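Local structure of lytic switch protein BZLF1 (Human herpesvirus 4, 2C9L) at residues C[4-7]-C[8-12]; C[14-17]-C[18-22]. The protein switches Epstein-Barr virus from latency to the lytic cycle as a homodimeric bZIP transcription factor that also recognises CpG methylation marks in DNA. The protein carries 2 engineered substitutions. One frame throughout, in Å; residues are numbered along the deposited sequence. Where two conformers were deposited one is given.

Overall arrangement
Both contacts are successive turns of one long helix, 2-48, in the basic region of a bZIP protein bound to DNA. Contact 1 (4-7 with 8-12) reads bases through Asn-9 and holds phosphates through Arg-6 and Arg-10; contact 2 (14-17 with 18-22), about 15 Å on, centre to centre, holds phosphates of both strands. Arg-17 of contact 2 is a methylation-recognition residue, and its side chain comes within about 6 Å of that of Arg-10 in contact 1. The contact centres lie about 31 Å and 17 Å from the centre of the chain. Contact 2 lies next to the leucine-zipper region that follows it along the helix, with Phe-20 already meeting the second subunit.

Contact 1: C[4-7]-C[8-12]; sequences IKRY and KNRVA. With nucleotides of chain A; nucleotides of chain B.
Val-11 sets a methyl on the ring of Tyr-7, one helical turn before it on the basic-region helix of this bZIP protein, while Asn-9 and two arginines of the same turns hold the DNA. The Val-11 methyl CG2 lies over one face of the tyrosine ring, displaced toward its rim, in a CH-pi contact; CG2 is 4.0 Å from the ring centroid and 3.6 Å from Tyr-7 CZ. Arg-10 meets the same ring differently: its NH1 comes in at the ring edge, 3.7 Å from Tyr-7 CD1, with the guanidinium turned 78° from the ring plane.

Asn-9 does the base reading. Its amide bridges the two strands: OD1 accepts a bond from N4 of DC12 of chain A at 2.8 Å, and ND2 gives a nearly straight one (168°) to O4 of DT7 of chain B. These two partners fix which way round the amide lies. On the sugar-phosphate backbone of chain A, Arg-6 and Arg-10 clamp consecutive phosphates, each using NE and NH2 on a single oxygen, OP2 of DC12 and OP2 of DT11 respectively. In both arginines CG stands anti to the backbone N, and a bend at chi3 (-54° in Arg-10) brings the edge carrying NE and NH2 round to the phosphate. Lys-8 lays its CD 3.9 Å from Ile-4 CG1, and its NZ makes a salt bridge to another phosphate of the DNA.

Behind these side chains the helix bonds run from Lys-8 N to Ile-4 O through to Val-11 N to Tyr-7 O, setting Arg-6 and Arg-10 one turn apart and Asn-9 beside them. Arg-10 takes the shorter of its two phosphate bonds through NE, 2.7 Å from OP2 of DT11 of chain A.

Contact 2: C[14-17]-C[18-22]; sequences RKSR and AKFKQ. Engineered in segment 14-17: Ser-16 (natural residue Cys). With nucleotides of chain B; nucleotides of chain A.
The phosphate of DT7 of chain B is gripped by two side chains a turn apart: Ser-16 OG donates to its OP2 at 2.7 Å, and Lys-19 NZ donates to its OP1 at 2.8 Å. Ser-16 is an engineered residue, cysteine in the natural sequence. Its hydroxyl sits anti to the backbone N (chi1 -173°), directed at the phosphate. Phe-20 was deposited in two positions; in the conformer given, Phe-20 CE2 lies 3.7 Å from Ser-16 OG. Lys-19 reaches its oxygen with a chain extended all the way past CG, its CD packing against the same phosphate. One turn back Lys-15, equally extended, gives NZ to OP1 of DA6 of chain B, so the two lysines hold neighbouring phosphates of one strand.

Arg-14 points to the other strand. Its guanidinium presents an edge to the phosphate of DC10 of chain A, in a two-pronged grip: NE bonds to OP2 at 2.9 Å and NH2 to OP1 at 2.7 Å. With both phosphate oxygens engaged in this way, the guanidinium is fixed in rotation. Arg-17, which recognises methylation, bends at chi3, and Arg-14 CA lies 3.3 Å above the plane of its guanidinium, offset toward the rim. Arg-17 NH2 comes no closer than 3.7 Å to OP2 of DC10 of chain A, while NH1 makes a long, weak ion pair with another phosphate of the DNA.

The helix backbone continues underneath, with Phe-20 N bonded to Ser-16 O; Phe-20 CD2 comes obliquely to within 3.2 Å of that oxygen. This part of helix 2-48 leads toward the dimer's zipper: in the same conformer Phe-20 packs on Phe-20 of the second subunit and makes a cation-pi contact with Lys-21 of that subunit, joining the two helices beside the DNA.

Contact 1: C[4-7]-C[8-12]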
ATOM      1  N   ILE C   4      11.984  -1.220  36.743  1.00 31.41           N
ATOM      2  CA  ILE C   4      10.652  -1.426  36.189  1.00 40.99           C
ATOM      3  C   ILE C   4      10.479  -0.612  34.900  1.00 32.60           C
ATOM      4  O   ILE C   4       9.840  -1.067  33.954  1.00 33.15           O
ATOM      5  CB  ILE C   4       9.553  -1.035  37.216  1.00 40.39           C
ATOM      6  CG1 ILE C   4       8.180  -1.490  36.719  1.00 50.41           C
ATOM      7  CG2 ILE C   4       9.547   0.466  37.436  1.00 51.47           C
ATOM      8  CD1 ILE C   4       8.031  -2.996  36.612  1.00 53.14           C
ATOM      9  N   LYS C   5      11.065   0.581  34.864  1.00 23.87           N
ATOM     10  CA  LYS C   5      10.974   1.436  33.691  1.00 29.67           C
ATOM     11  C   LYS C   5      11.646   0.716  32.527  1.00 26.22           C
ATOM     12  O   LYS C   5      11.148   0.713  31.415  1.00 26.48           O
ATOM     13  CB  LYS C   5      11.674   2.775  33.948  1.00 43.38           C
ATOM     14  CG  LYS C   5      11.474   3.789  32.822  1.00 67.05           C
ATOM     15  CD  LYS C   5      12.090   5.149  33.139  1.00 69.71           C
ATOM     16  CE  LYS C   5      13.605   5.123  33.017  1.00 79.73           C
ATOM     17  NZ  LYS C   5      14.194   6.475  33.237  1.00 72.48           N
ATOM     18  N   ARG C   6      12.780   0.094  32.812  1.00 23.58           N
ATOM     19  CA  ARG C   6      13.533  -0.650  31.824  1.00 26.76           C
ATOM     20  C   ARG C   6      12.706  -1.833  31.310  1.00 39.12           C
ATOM     21  O   ARG C   6      12.717  -2.140  30.110  1.00 24.93           O
ATOM     22  CB  ARG C   6      14.827  -1.146  32.461  1.00 33.76           C
ATOM     23  CG  ARG C   6      15.722  -1.967  31.566  1.00 36.53           C
ATOM     24  CD  ARG C   6      17.049  -2.203  32.276  1.00 37.66           C
ATOM     25  NE  ARG C   6      17.775  -0.952  32.479  1.00 51.56           N
ATOM     26  CZ  ARG C   6      18.534  -0.685  33.537  1.00 60.28           C
ATOM     27  NH1 ARG C   6      18.668  -1.579  34.510  1.00 51.75           N
ATOM     28  NH2 ARG C   6      19.179   0.471  33.612  1.00 58.53           N
ATOM     29  N   TYR C   7      11.997  -2.503  32.223  1.00 22.72           N
ATOM     30  CA  TYR C   7      11.160  -3.636  31.840  1.00 17.44           C
ATOM     31  C   TYR C   7      10.009  -3.190  30.944  1.00 10.98           C
ATOM     32  O   TYR C   7       9.699  -3.834  29.946  1.00 22.04           O
ATOM     33  CB  TYR C   7      10.556  -4.319  33.072  1.00 26.80           C
ATOM     34  CG  TYR C   7       9.420  -5.237  32.702  1.00 16.21           C
ATOM     35  CD1 TYR C   7       9.671  -6.457  32.086  1.00 17.55           C
ATOM     36  CD2 TYR C   7       8.089  -4.854  32.895  1.00 27.05           C
ATOM     37  CE1 TYR C   7       8.629  -7.287  31.655  1.00 29.13           C
ATOM     38  CE2 TYR C   7       7.032  -5.681  32.471  1.00 30.26           C
ATOM     39  CZ  TYR C   7       7.317  -6.893  31.851  1.00 31.61           C
ATOM     40  OH  TYR C   7       6.308  -7.722  31.424  1.00 43.82           O
ATOM     41  N   LYS C   8       9.351  -2.110  31.338  1.00 10.85           N
ATOM     42  CA  LYS C   8       8.236  -1.584  30.578  1.00 24.33           C
ATOM     43  C   LYS C   8       8.687  -1.104  29.197  1.00 31.68           C
ATOM     44  O   LYS C   8       7.946  -1.246  28.229  1.00 24.78           O
ATOM     45  CB  LYS C   8       7.565  -0.442  31.351  1.00 22.01           C
ATOM     46  CG  LYS C   8       6.695  -0.936  32.516  1.00 34.98           C
ATOM     47  CD  LYS C   8       6.505   0.124  33.593  1.00 45.17           C
ATOM     48  CE  LYS C   8       5.770   1.346  33.079  1.00 58.17           C
ATOM     49  NZ  LYS C   8       4.370   1.028  32.688  1.00 70.74           N
ATOM     50  N   ASN C   9       9.888  -0.546  29.087  1.00 23.77           N
ATOM     51  CA  ASN C   9      10.338  -0.089  27.777  1.00 27.28           C
ATOM     52  C   ASN C   9      10.658  -1.292  26.899  1.00 21.94           C
ATOM     53  O   ASN C   9      10.480  -1.248  25.681  1.00 21.00           O
ATOM     54  CB  ASN C   9      11.567   0.816  27.894  1.00 18.72           C
ATOM     55  CG  ASN C   9      11.939   1.457  26.567  1.00 27.48           C
ATOM     56  OD1 ASN C   9      12.995   1.178  26.002  1.00 16.15           O
ATOM     57  ND2 ASN C   9      11.066   2.312  26.060  1.00 16.37           N
ATOM     58  N   ARG C  10      11.127  -2.369  27.522  1.00 18.19           N
ATOM     59  CA  ARG C  10      11.441  -3.584  26.787  1.00 17.66           C
ATOM     60  C   ARG C  10      10.137  -4.131  26.182  1.00 24.16           C
ATOM     61  O   ARG C  10      10.131  -4.681  25.084  1.00 22.63           O
ATOM     62  CB  ARG C  10      12.063  -4.613  27.723  1.00 23.35           C
ATOM     63  CG  ARG C  10      12.689  -5.803  27.021  1.00 27.04           C
ATOM     64  CD  ARG C  10      13.074  -6.859  28.053  1.00 24.06           C
ATOM     65  NE  ARG C  10      13.926  -6.291  29.095  1.00 23.72           N
ATOM     66  CZ  ARG C  10      13.850  -6.598  30.387  1.00 25.15           C
ATOM     67  NH1 ARG C  10      12.950  -7.474  30.822  1.00 22.70           N
ATOM     68  NH2 ARG C  10      14.682  -6.026  31.244  1.00 25.97           N
ATOM     69  N   VAL C  11       9.032  -3.961  26.899  1.00 24.54           N
ATOM     70  CA  VAL C  11       7.730  -4.414  26.407  1.00 26.15           C
ATOM     71  C   VAL C  11       7.267  -3.517  25.248  1.00 20.49           C
ATOM     72  O   VAL C  11       6.777  -4.011  24.237  1.00 30.15           O
ATOM     73  CB  VAL C  11       6.666  -4.388  27.528  1.00 32.07           C
ATOM     74  CG1 VAL C  11       5.264  -4.649  26.951  1.00 27.42           C
ATOM     75  CG2 VAL C  11       7.004  -5.451  28.576  1.00 39.28           C
ATOM     76  N   ALA C  12       7.429  -2.207  25.403  1.00 24.14           N
ATOM     77  CA  ALA C  12       7.032  -1.252  24.365  1.00 25.52           C
ATOM     78  C   ALA C  12       7.849  -1.387  23.081  1.00 23.05           C
ATOM     79  O   ALA C  12       7.305  -1.203  21.996  1.00 24.65           O
ATOM     80  CB  ALA C  12       7.112   0.167  24.892  1.00 22.12           C
TER
ATOM     81  P    DT A  11      17.430  -4.669  28.819  1.00 29.39           P
ATOM     82  OP1  DT A  11      18.226  -5.172  29.953  1.00 29.60           O
ATOM     83  OP2  DT A  11      15.971  -4.555  28.930  1.00 27.77           O
ATOM     84  O5'  DT A  11      17.986  -3.237  28.406  1.00 32.11           O
ATOM     85  C5'  DT A  11      19.333  -3.205  27.967  1.00 35.92           C
ATOM     86  C4'  DT A  11      19.844  -1.828  27.599  1.00 25.20           C
ATOM     87  O4'  DT A  11      19.508  -1.507  26.224  1.00 25.69           O
ATOM     88  C3'  DT A  11      19.272  -0.660  28.393  1.00 32.43           C
ATOM     89  O3'  DT A  11      20.303   0.167  28.903  1.00 33.92           O
ATOM     90  C2'  DT A  11      18.192  -0.038  27.507  1.00 28.24           C
ATOM     91  C1'  DT A  11      18.771  -0.270  26.140  1.00 20.87           C
ATOM     92  N1   DT A  11      17.823  -0.305  25.003  1.00 22.00           N
ATOM     93  C2   DT A  11      18.133   0.300  23.782  1.00 21.10           C
ATOM     94  O2   DT A  11      19.183   0.838  23.545  1.00 21.02           O
ATOM     95  N3   DT A  11      17.136   0.236  22.838  1.00 16.50           N
ATOM     96  C4   DT A  11      15.906  -0.373  22.975  1.00 27.78           C
ATOM     97  O4   DT A  11      15.113  -0.365  22.038  1.00 25.24           O
ATOM     98  C5   DT A  11      15.661  -0.997  24.275  1.00 22.63           C
ATOM     99  C7   DT A  11      14.353  -1.685  24.532  1.00 14.80           C
ATOM    100  C6   DT A  11      16.622  -0.926  25.195  1.00 21.64           C
ATOM    101  P    DC A  12      19.940   1.345  29.918  1.00 34.97           P
ATOM    102  OP1  DC A  12      21.118   1.426  30.829  1.00 46.23           O
ATOM    103  OP2  DC A  12      18.599   1.177  30.478  1.00 36.08           O
ATOM    104  O5'  DC A  12      19.953   2.604  28.943  1.00 31.07           O
ATOM    105  C5'  DC A  12      21.053   2.712  28.049  1.00 29.75           C
ATOM    106  C4'  DC A  12      20.986   3.939  27.166  1.00 32.69           C
ATOM    107  O4'  DC A  12      20.080   3.758  26.041  1.00 22.19           O
ATOM    108  C3'  DC A  12      20.491   5.211  27.853  1.00 36.44           C
ATOM    109  O3'  DC A  12      21.255   6.312  27.370  1.00 47.13           O
ATOM    110  C2'  DC A  12      19.002   5.277  27.504  1.00 34.75           C
ATOM    111  C1'  DC A  12      19.016   4.718  26.096  1.00 20.21           C
ATOM    112  N1   DC A  12      17.783   4.117  25.568  1.00 20.69           N
ATOM    113  C2   DC A  12      17.455   4.327  24.218  1.00 29.56           C
ATOM    114  O2   DC A  12      18.211   5.008  23.530  1.00 19.13           O
ATOM    115  N3   DC A  12      16.313   3.778  23.710  1.00 18.65           N
ATOM    116  C4   DC A  12      15.523   3.047  24.497  1.00 25.99           C
ATOM    117  N4   DC A  12      14.405   2.527  23.949  1.00 20.12           N
ATOM    118  C5   DC A  12      15.840   2.817  25.883  1.00 20.48           C
ATOM    119  C6   DC A  12      16.964   3.373  26.368  1.00 19.19           C
TER
ATOM    120  P    DT B   7       5.396   3.635  17.319  1.00 33.07           P
ATOM    121  OP1  DT B   7       4.698   4.090  16.081  1.00 39.62           O
ATOM    122  OP2  DT B   7       5.419   2.182  17.655  1.00 25.57           O
ATOM    123  O5'  DT B   7       6.907   4.159  17.305  1.00 33.42           O
ATOM    124  C5'  DT B   7       7.132   5.558  17.120  1.00 30.76           C
ATOM    125  C4'  DT B   7       8.599   5.923  17.051  1.00 32.42           C
ATOM    126  O4'  DT B   7       9.214   5.939  18.365  1.00 22.53           O
ATOM    127  C3'  DT B   7       9.455   4.933  16.254  1.00 27.55           C
ATOM    128  O3'  DT B   7      10.540   5.634  15.664  1.00 36.96           O
ATOM    129  C2'  DT B   7      10.021   4.000  17.319  1.00 22.07           C
ATOM    130  C1'  DT B   7      10.295   5.015  18.388  1.00 16.33           C
ATOM    131  N1   DT B   7      10.559   4.583  19.761  1.00 33.23           N
ATOM    132  C2   DT B   7      11.484   5.289  20.504  1.00 35.43           C
ATOM    133  O2   DT B   7      12.097   6.247  20.075  1.00 26.63           O
ATOM    134  N3   DT B   7      11.657   4.823  21.776  1.00 27.03           N
ATOM    135  C4   DT B   7      11.009   3.746  22.361  1.00 30.44           C
ATOM    136  O4   DT B   7      11.257   3.450  23.506  1.00 20.34           O
ATOM    137  C5   DT B   7      10.064   3.054  21.521  1.00 29.57           C
ATOM    138  C7   DT B   7       9.314   1.873  22.071  1.00 21.08           C
ATOM    139  C6   DT B   7       9.898   3.501  20.278  1.00 17.31           C
TER

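Contact 2: C[14-17]-C[18-22]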
ATOM      1  N   ARG C  14       9.192  -4.206  21.955  1.00 22.29           N
ATOM      2  CA  ARG C  14       8.681  -5.419  21.310  1.00 29.74           C
ATOM      3  C   ARG C  14       7.385  -5.083  20.571  1.00 21.78           C
ATOM      4  O   ARG C  14       7.183  -5.495  19.433  1.00 29.50           O
ATOM      5  CB  ARG C  14       8.381  -6.519  22.337  1.00 35.39           C
ATOM      6  CG  ARG C  14       9.606  -7.175  22.938  1.00 40.67           C
ATOM      7  CD  ARG C  14       9.270  -8.010  24.177  1.00 29.69           C
ATOM      8  NE  ARG C  14      10.504  -8.464  24.809  1.00 31.13           N
ATOM      9  CZ  ARG C  14      10.595  -8.984  26.029  1.00 33.51           C
ATOM     10  NH1 ARG C  14       9.512  -9.130  26.786  1.00 29.41           N
ATOM     11  NH2 ARG C  14      11.782  -9.340  26.496  1.00 21.95           N
ATOM     12  N   LYS C  15       6.510  -4.335  21.230  1.00 17.85           N
ATOM     13  CA  LYS C  15       5.234  -3.969  20.627  1.00 21.56           C
ATOM     14  C   LYS C  15       5.400  -3.076  19.400  1.00 33.91           C
ATOM     15  O   LYS C  15       4.686  -3.234  18.406  1.00 27.23           O
ATOM     16  CB  LYS C  15       4.354  -3.254  21.641  1.00 19.26           C
ATOM     17  CG  LYS C  15       3.004  -2.805  21.076  1.00 25.68           C
ATOM     18  CD  LYS C  15       2.182  -2.046  22.118  1.00 35.22           C
ATOM     19  CE  LYS C  15       0.829  -1.598  21.553  1.00 26.83           C
ATOM     20  NZ  LYS C  15       0.127  -0.645  22.472  1.00 33.58           N
ATOM     21  N   SER C  16       6.344  -2.141  19.482  1.00 20.37           N
ATOM     22  CA  SER C  16       6.600  -1.209  18.400  1.00 22.84           C
ATOM     23  C   SER C  16       7.147  -1.937  17.196  1.00 21.43           C
ATOM     24  O   SER C  16       6.710  -1.705  16.075  1.00 26.46           O
ATOM     25  CB  SER C  16       7.591  -0.130  18.844  1.00 29.45           C
ATOM     26  OG  SER C  16       7.724   0.857  17.848  1.00 34.05           O
ATOM     27  N   ARG C  17       8.099  -2.832  17.432  1.00 23.20           N
ATOM     28  CA  ARG C  17       8.689  -3.604  16.351  1.00 25.76           C
ATOM     29  C   ARG C  17       7.657  -4.496  15.664  1.00 29.49           C
ATOM     30  O   ARG C  17       7.656  -4.618  14.438  1.00 28.00           O
ATOM     31  CB  ARG C  17       9.847  -4.457  16.874  1.00 26.40           C
ATOM     32  CG  ARG C  17      11.189  -3.746  16.851  1.00 26.85           C
ATOM     33  CD  ARG C  17      12.283  -4.596  17.464  1.00 27.52           C
ATOM     34  NE  ARG C  17      12.257  -4.545  18.922  1.00 30.86           N
ATOM     35  CZ  ARG C  17      12.018  -5.587  19.709  1.00 28.90           C
ATOM     36  NH1 ARG C  17      11.777  -6.784  19.191  1.00 30.49           N
ATOM     37  NH2 ARG C  17      12.034  -5.431  21.023  1.00 25.69           N
ATOM     38  N   ALA C  18       6.777  -5.114  16.448  1.00 23.56           N
ATOM     39  CA  ALA C  18       5.752  -5.995  15.877  1.00 31.90           C
ATOM     40  C   ALA C  18       4.750  -5.125  15.138  1.00 27.64           C
ATOM     41  O   ALA C  18       4.241  -5.512  14.094  1.00 34.54           O
ATOM     42  CB  ALA C  18       5.033  -6.816  16.974  1.00 27.30           C
ATOM     43  N   LYS C  19       4.480  -3.943  15.686  1.00 27.51           N
ATOM     44  CA  LYS C  19       3.561  -3.008  15.055  1.00 28.53           C
ATOM     45  C   LYS C  19       4.069  -2.588  13.672  1.00 37.34           C
ATOM     46  O   LYS C  19       3.285  -2.429  12.738  1.00 30.64           O
ATOM     47  CB  LYS C  19       3.384  -1.758  15.907  1.00 28.03           C
ATOM     48  CG  LYS C  19       2.511  -0.704  15.237  1.00 39.53           C
ATOM     49  CD  LYS C  19       2.549   0.625  15.977  1.00 51.25           C
ATOM     50  CE  LYS C  19       1.955   1.743  15.120  1.00 62.00           C
ATOM     51  NZ  LYS C  19       2.067   3.089  15.758  1.00 48.69           N
ATOM     52  N   PHE C  20       5.377  -2.398  13.536  0.50 28.90           N
ATOM     53  CA  PHE C  20       5.927  -1.999  12.245  0.50 33.89           C
ATOM     54  C   PHE C  20       5.929  -3.153  11.249  0.50 36.10           C
ATOM     55  O   PHE C  20       5.674  -2.948  10.065  0.50 23.09           O
ATOM     56  CB  PHE C  20       7.337  -1.422  12.412  0.50 26.52           C
ATOM     57  CG  PHE C  20       7.345   0.037  12.774  0.50 30.82           C
ATOM     58  CD1 PHE C  20       6.797   0.981  11.907  0.50 27.88           C
ATOM     59  CD2 PHE C  20       7.881   0.470  13.980  0.50 29.77           C
ATOM     60  CE1 PHE C  20       6.783   2.333  12.237  0.50 24.42           C
ATOM     61  CE2 PHE C  20       7.871   1.820  14.321  0.50 35.82           C
ATOM     62  CZ  PHE C  20       7.320   2.754  13.446  0.50 32.98           C
ATOM     63  N   LYS C  21       6.215  -4.363  11.723  1.00 29.62           N
ATOM     64  CA  LYS C  21       6.200  -5.532  10.850  1.00 37.41           C
ATOM     65  C   LYS C  21       4.793  -5.791  10.296  1.00 32.39           C
ATOM     66  O   LYS C  21       4.639  -6.138   9.126  1.00 43.04           O
ATOM     67  CB  LYS C  21       6.691  -6.772  11.600  1.00 39.86           C
ATOM     68  CG  LYS C  21       8.187  -6.793  11.859  1.00 48.84           C
ATOM     69  CD  LYS C  21       8.971  -6.853  10.558  1.00 56.08           C
ATOM     70  CE  LYS C  21      10.472  -6.922  10.814  1.00 62.90           C
ATOM     71  NZ  LYS C  21      11.257  -7.051   9.550  1.00 62.52           N
ATOM     72  N   GLN C  22       3.772  -5.622  11.130  1.00 27.28           N
ATOM     73  CA  GLN C  22       2.400  -5.841  10.685  1.00 35.26           C
ATOM     74  C   GLN C  22       1.961  -4.734   9.732  1.00 37.74           C
ATOM     75  O   GLN C  22       1.194  -4.967   8.801  1.00 33.30           O
ATOM     76  CB  GLN C  22       1.451  -5.906  11.885  1.00 38.04           C
ATOM     77  CG  GLN C  22       1.403  -4.648  12.740  1.00 55.22           C
ATOM     78  CD  GLN C  22       0.394  -3.628  12.246  1.00 70.58           C
ATOM     79  OE1 GLN C  22       0.255  -2.542  12.822  1.00 53.93           O
ATOM     80  NE2 GLN C  22      -0.325  -3.971  11.180  1.00 78.58           N
TER
ATOM     81  P    DT B   7       5.396   3.635  17.319  1.00 33.07           P
ATOM     82  OP1  DT B   7       4.698   4.090  16.081  1.00 39.62           O
ATOM     83  OP2  DT B   7       5.419   2.182  17.655  1.00 25.57           O
ATOM     84  O5'  DT B   7       6.907   4.159  17.305  1.00 33.42           O
ATOM     85  C5'  DT B   7       7.132   5.558  17.120  1.00 30.76           C
ATOM     86  C4'  DT B   7       8.599   5.923  17.051  1.00 32.42           C
ATOM     87  O4'  DT B   7       9.214   5.939  18.365  1.00 22.53           O
ATOM     88  C3'  DT B   7       9.455   4.933  16.254  1.00 27.55           C
ATOM     89  O3'  DT B   7      10.540   5.634  15.664  1.00 36.96           O
ATOM     90  C2'  DT B   7      10.021   4.000  17.319  1.00 22.07           C
ATOM     91  C1'  DT B   7      10.295   5.015  18.388  1.00 16.33           C
ATOM     92  N1   DT B   7      10.559   4.583  19.761  1.00 33.23           N
ATOM     93  C2   DT B   7      11.484   5.289  20.504  1.00 35.43           C
ATOM     94  O2   DT B   7      12.097   6.247  20.075  1.00 26.63           O
ATOM     95  N3   DT B   7      11.657   4.823  21.776  1.00 27.03           N
ATOM     96  C4   DT B   7      11.009   3.746  22.361  1.00 30.44           C
ATOM     97  O4   DT B   7      11.257   3.450  23.506  1.00 20.34           O
ATOM     98  C5   DT B   7      10.064   3.054  21.521  1.00 29.57           C
ATOM     99  C7   DT B   7       9.314   1.873  22.071  1.00 21.08           C
ATOM    100  C6   DT B   7       9.898   3.501  20.278  1.00 17.31           C
TER
ATOM    101  P    DC A  10      14.280  -8.516  24.117  1.00 32.40           P
ATOM    102  OP1  DC A  10      14.087  -9.663  25.043  1.00 35.26           O
ATOM    103  OP2  DC A  10      13.120  -7.750  23.681  1.00 28.21           O
ATOM    104  O5'  DC A  10      15.318  -7.492  24.767  1.00 23.04           O
ATOM    105  C5'  DC A  10      16.605  -7.994  25.115  1.00 28.71           C
ATOM    106  C4'  DC A  10      17.565  -6.916  25.578  1.00 28.21           C
ATOM    107  O4'  DC A  10      18.058  -6.117  24.454  1.00 32.30           O
ATOM    108  C3'  DC A  10      16.951  -5.889  26.538  1.00 26.40           C
ATOM    109  O3'  DC A  10      17.872  -5.610  27.597  1.00 27.25           O
ATOM    110  C2'  DC A  10      16.566  -4.705  25.643  1.00 30.80           C
ATOM    111  C1'  DC A  10      17.680  -4.731  24.622  1.00 18.37           C
ATOM    112  N1   DC A  10      17.449  -4.096  23.307  1.00 28.41           N
ATOM    113  C2   DC A  10      18.447  -3.268  22.744  1.00 24.04           C
ATOM    114  O2   DC A  10      19.516  -3.100  23.339  1.00 27.52           O
ATOM    115  N3   DC A  10      18.217  -2.669  21.562  1.00 35.21           N
ATOM    116  C4   DC A  10      17.073  -2.867  20.931  1.00 34.06           C
ATOM    117  N4   DC A  10      16.908  -2.251  19.743  1.00 26.88           N
ATOM    118  C5   DC A  10      16.046  -3.702  21.475  1.00 32.23           C
ATOM    119  C6   DC A  10      16.280  -4.289  22.651  1.00 31.51           C
TER
ATOM    120  P    DA B   6       2.566   2.198  23.229  1.00 41.27           P
ATOM    121  OP1  DA B   6       1.426   1.778  22.361  1.00 49.12           O
ATOM    122  OP2  DA B   6       3.465   1.177  23.798  1.00 31.35           O
ATOM    123  O5'  DA B   6       3.465   3.210  22.388  1.00 38.91           O
ATOM    124  C5'  DA B   6       2.824   4.232  21.641  1.00 30.72           C
ATOM    125  C4'  DA B   6       3.766   4.886  20.653  1.00 39.51           C
ATOM    126  O4'  DA B   6       4.786   5.643  21.347  1.00 23.37           O
ATOM    127  C3'  DA B   6       4.543   3.912  19.768  1.00 28.00           C
ATOM    128  O3'  DA B   6       4.725   4.491  18.489  1.00 29.34           O
ATOM    129  C2'  DA B   6       5.852   3.693  20.517  1.00 23.14           C
ATOM    130  C1'  DA B   6       6.080   5.051  21.128  1.00 25.90           C
ATOM    131  N9   DA B   6       6.806   5.025  22.393  1.00 34.53           N
ATOM    132  C8   DA B   6       6.528   4.245  23.483  1.00 40.15           C
ATOM    133  N7   DA B   6       7.347   4.426  24.488  1.00 39.74           N
ATOM    134  C5   DA B   6       8.228   5.397  24.029  1.00 39.79           C
ATOM    135  C6   DA B   6       9.331   6.022  24.617  1.00 31.59           C
ATOM    136  N6   DA B   6       9.761   5.771  25.856  1.00 32.67           N
ATOM    137  N1   DA B   6       9.998   6.936  23.882  1.00 47.03           N
ATOM    138  C2   DA B   6       9.582   7.192  22.640  1.00 51.22           C
ATOM    139  N3   DA B   6       8.557   6.666  21.972  1.00 22.33           N
ATOM    140  C4   DA B   6       7.911   5.768  22.735  1.00 33.05           C
TER